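Thermophilic dibenzothiophene desulfurization enzyme C (PDB 5XDG) probably catalyses the flavin-dependent oxidation of dibenzothiophene by molecular oxygen, first to the 5-oxide and then to the 5,5-dioxide, using reduced FMN. Local coordinates at residues P244-P249 / G335-Q340. Numbering follows the deposited sequence.
Sequences PSLWTP and GQLMVQ. With 83U (dibenzothiophene 5-oxide), chain H.
P249 fits between two side chains of helix 331-358, L337 and M338, and its compact ring allows the backbones to come close: its CA lies 5.1 Å from the CA of M338. The apolar contacts come first. CB of P249 rests 3.9 Å from CG of L337, the two side chains crossing at about a right angle. The CB of L337 is directed at the other segment, and CD2 of L337 also meets CD2 of L246 at 4.0 Å. Leucine suits this place because its bulky apolar end packs at once against L246, P249 and, from helix 293-324, V316, V320 and L323.

The thioether makes the second set of contacts. M338 leaves the helix with CG anti to its backbone N (chi1 -172°), then bends at both chi2 and chi3, which lays SD beside the proline, 3.8 Å from CD of P249. SD also lies 4.0 Å from CG2 of T248. Proline is well placed near the start of helix 247-276, where a residue without an N-H is readily accommodated, and its compact ring presents a hydrocarbon surface to the sulfur.

Polar and ligand contacts turn elsewhere. T248 offers its methyl to M338, while OG1 hydrogen-bonds to the carbonyl oxygen of S411, near the FMN-binding Y413. W247 extends to the dibenzothiophene 5-oxide, its CZ2 3.7 Å from C1 of the ligand, which meets the indole at its edge. NE1 hydrogen-bonds to the carbonyl oxygen of S96, and Y100 packs edge-to-face with the ring.

No hydrogen bond joins the two segments themselves, so their contact rests on apolar packing in this buried core of the acyl-CoA dehydrogenase-like helical domain, while R334 NE, just ahead on helix 331-358, hydrogen-bonds to the carbonyl oxygen of S245. W247, beside T248, reaches the bound 5-oxide, probably the intermediate between the two oxidations.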
loop_
_atom_site.group_PDB
_atom_site.type_symbol
_atom_site.label_atom_id
_atom_site.label_comp_id
_atom_site.label_asym_id
_atom_site.label_seq_id
_atom_site.Cartn_x
_atom_site.Cartn_y
_atom_site.Cartn_z
ATOM N N PRO A 244 -35.972 3.967 -13.715
ATOM C CA PRO A 244 -35.232 5.137 -13.208
ATOM C C PRO A 244 -34.174 4.806 -12.167
ATOM O O PRO A 244 -33.309 5.650 -11.910
ATOM C CB PRO A 244 -36.334 6.025 -12.608
ATOM C CG PRO A 244 -37.542 5.686 -13.402
ATOM C CD PRO A 244 -37.431 4.201 -13.704
ATOM N N SER A 245 -34.217 3.625 -11.540
ATOM C CA SER A 245 -33.185 3.292 -10.566
ATOM C C SER A 245 -31.819 3.119 -11.213
ATOM O O SER A 245 -30.826 2.959 -10.487
ATOM C CB SER A 245 -33.556 2.018 -9.780
ATOM O OG SER A 245 -33.557 0.882 -10.623
ATOM N N LEU A 246 -31.742 3.155 -12.546
ATOM C CA LEU A 246 -30.451 3.142 -13.222
ATOM C C LEU A 246 -29.711 4.464 -13.079
ATOM O O LEU A 246 -28.516 4.515 -13.385
ATOM C CB LEU A 246 -30.620 2.823 -14.710
ATOM C CG LEU A 246 -31.096 1.427 -15.094
ATOM C CD1 LEU A 246 -31.337 1.351 -16.582
ATOM C CD2 LEU A 246 -30.063 0.385 -14.657
ATOM N N TRP A 247 -30.389 5.529 -12.646
ATOM C CA TRP A 247 -29.734 6.833 -12.577
ATOM C C TRP A 247 -28.471 6.779 -11.720
ATOM O O TRP A 247 -27.434 7.345 -12.087
ATOM C CB TRP A 247 -30.703 7.885 -12.036
ATOM C CG TRP A 247 -30.042 9.223 -11.888
ATOM C CD1 TRP A 247 -29.893 10.177 -12.857
ATOM C CD2 TRP A 247 -29.408 9.737 -10.720
ATOM N NE1 TRP A 247 -29.206 11.256 -12.355
ATOM C CE2 TRP A 247 -28.908 11.018 -11.043
ATOM C CE3 TRP A 247 -29.217 9.246 -9.424
ATOM C CZ2 TRP A 247 -28.223 11.811 -10.121
ATOM C CZ3 TRP A 247 -28.534 10.036 -8.507
ATOM C CH2 TRP A 247 -28.044 11.303 -8.862
ATOM N N THR A 248 -28.540 6.119 -10.564
ATOM C CA THR A 248 -27.379 6.120 -9.675
ATOM C C THR A 248 -26.189 5.405 -10.295
ATOM O O THR A 248 -25.102 6.005 -10.352
ATOM C CB THR A 248 -27.754 5.519 -8.321
ATOM O OG1 THR A 248 -28.974 6.110 -7.860
ATOM C CG2 THR A 248 -26.643 5.788 -7.308
ATOM N N PRO A 249 -26.298 4.159 -10.775
ATOM C CA PRO A 249 -25.109 3.535 -11.386
ATOM C C PRO A 249 -24.590 4.311 -12.581
ATOM O O PRO A 249 -23.372 4.406 -12.762
ATOM C CB PRO A 249 -25.588 2.122 -11.763
ATOM C CG PRO A 249 -27.088 2.155 -11.636
ATOM C CD PRO A 249 -27.415 3.202 -10.633
ATOM N N GLY A 335 -28.806 -4.349 -9.194
ATOM C CA GLY A 335 -27.874 -4.519 -8.094
ATOM C C GLY A 335 -26.493 -4.931 -8.564
ATOM O O GLY A 335 -25.482 -4.395 -8.102
ATOM N N GLN A 336 -26.433 -5.899 -9.480
ATOM C CA GLN A 336 -25.144 -6.314 -10.025
ATOM C C GLN A 336 -24.433 -5.150 -10.693
ATOM O O GLN A 336 -23.215 -4.991 -10.547
ATOM C CB GLN A 336 -25.325 -7.447 -11.033
ATOM C CG GLN A 336 -25.803 -8.757 -10.448
ATOM C CD GLN A 336 -25.715 -9.884 -11.459
ATOM O OE1 GLN A 336 -25.669 -9.644 -12.671
ATOM N NE2 GLN A 336 -25.673 -11.118 -10.970
ATOM N N LEU A 337 -25.171 -4.358 -11.474
ATOM C CA LEU A 337 -24.567 -3.196 -12.123
ATOM C C LEU A 337 -24.032 -2.213 -11.091
ATOM O O LEU A 337 -22.912 -1.707 -11.223
ATOM C CB LEU A 337 -25.587 -2.518 -13.042
ATOM C CG LEU A 337 -25.114 -1.226 -13.706
ATOM C CD1 LEU A 337 -23.865 -1.484 -14.531
ATOM C CD2 LEU A 337 -26.232 -0.644 -14.572
ATOM N N MET A 338 -24.823 -1.917 -10.057
ATOM C CA MET A 338 -24.363 -0.975 -9.043
ATOM C C MET A 338 -23.100 -1.483 -8.352
ATOM O O MET A 338 -22.185 -0.702 -8.067
ATOM C CB MET A 338 -25.463 -0.710 -8.021
ATOM C CG MET A 338 -25.112 0.422 -7.036
ATOM S SD MET A 338 -25.091 2.081 -7.799
ATOM C CE MET A 338 -23.385 2.570 -7.517
ATOM N N VAL A 339 -23.029 -2.789 -8.086
ATOM C CA VAL A 339 -21.815 -3.370 -7.507
ATOM C C VAL A 339 -20.631 -3.162 -8.445
ATOM O O VAL A 339 -19.538 -2.766 -8.020
ATOM C CB VAL A 339 -22.020 -4.864 -7.195
ATOM C CG1 VAL A 339 -20.669 -5.538 -6.931
ATOM C CG2 VAL A 339 -22.961 -5.055 -6.007
ATOM N N GLN A 340 -20.825 -3.435 -9.735
ATOM C CA GLN A 340 -19.729 -3.253 -10.689
ATOM C C GLN A 340 -19.308 -1.796 -10.767
ATOM O O GLN A 340 -18.114 -1.490 -10.895
ATOM C CB GLN A 340 -20.137 -3.740 -12.074
ATOM C CG GLN A 340 -20.383 -5.223 -12.126
ATOM C CD GLN A 340 -19.138 -5.993 -11.783
ATOM O OE1 GLN A 340 -18.075 -5.767 -12.372
ATOM N NE2 GLN A 340 -19.246 -6.892 -10.809
HETATM C C4 83U H . -26.698 14.261 -6.425
HETATM C C7 83U H . -25.504 15.077 -9.649
HETATM C C1 83U H . -27.548 15.036 -8.360
HETATM O O1 83U H . -24.971 13.024 -7.516
HETATM C C10 83U H . -29.005 14.162 -4.955
HETATM S S1 83U H . -25.558 14.366 -7.282
HETATM C C2 83U H . -27.887 14.660 -7.009
HETATM C C3 83U H . -26.185 14.834 -8.476
HETATM C C5 83U H . -28.264 15.490 -9.462
HETATM C C6 83U H . -29.061 14.603 -6.265
HETATM C C8 83U H . -26.630 13.820 -5.122
HETATM C C9 83U H . -27.591 15.739 -10.642
HETATM C C11 83U H . -26.217 15.535 -10.734
HETATM C C12 83U H . -27.795 13.774 -4.387
#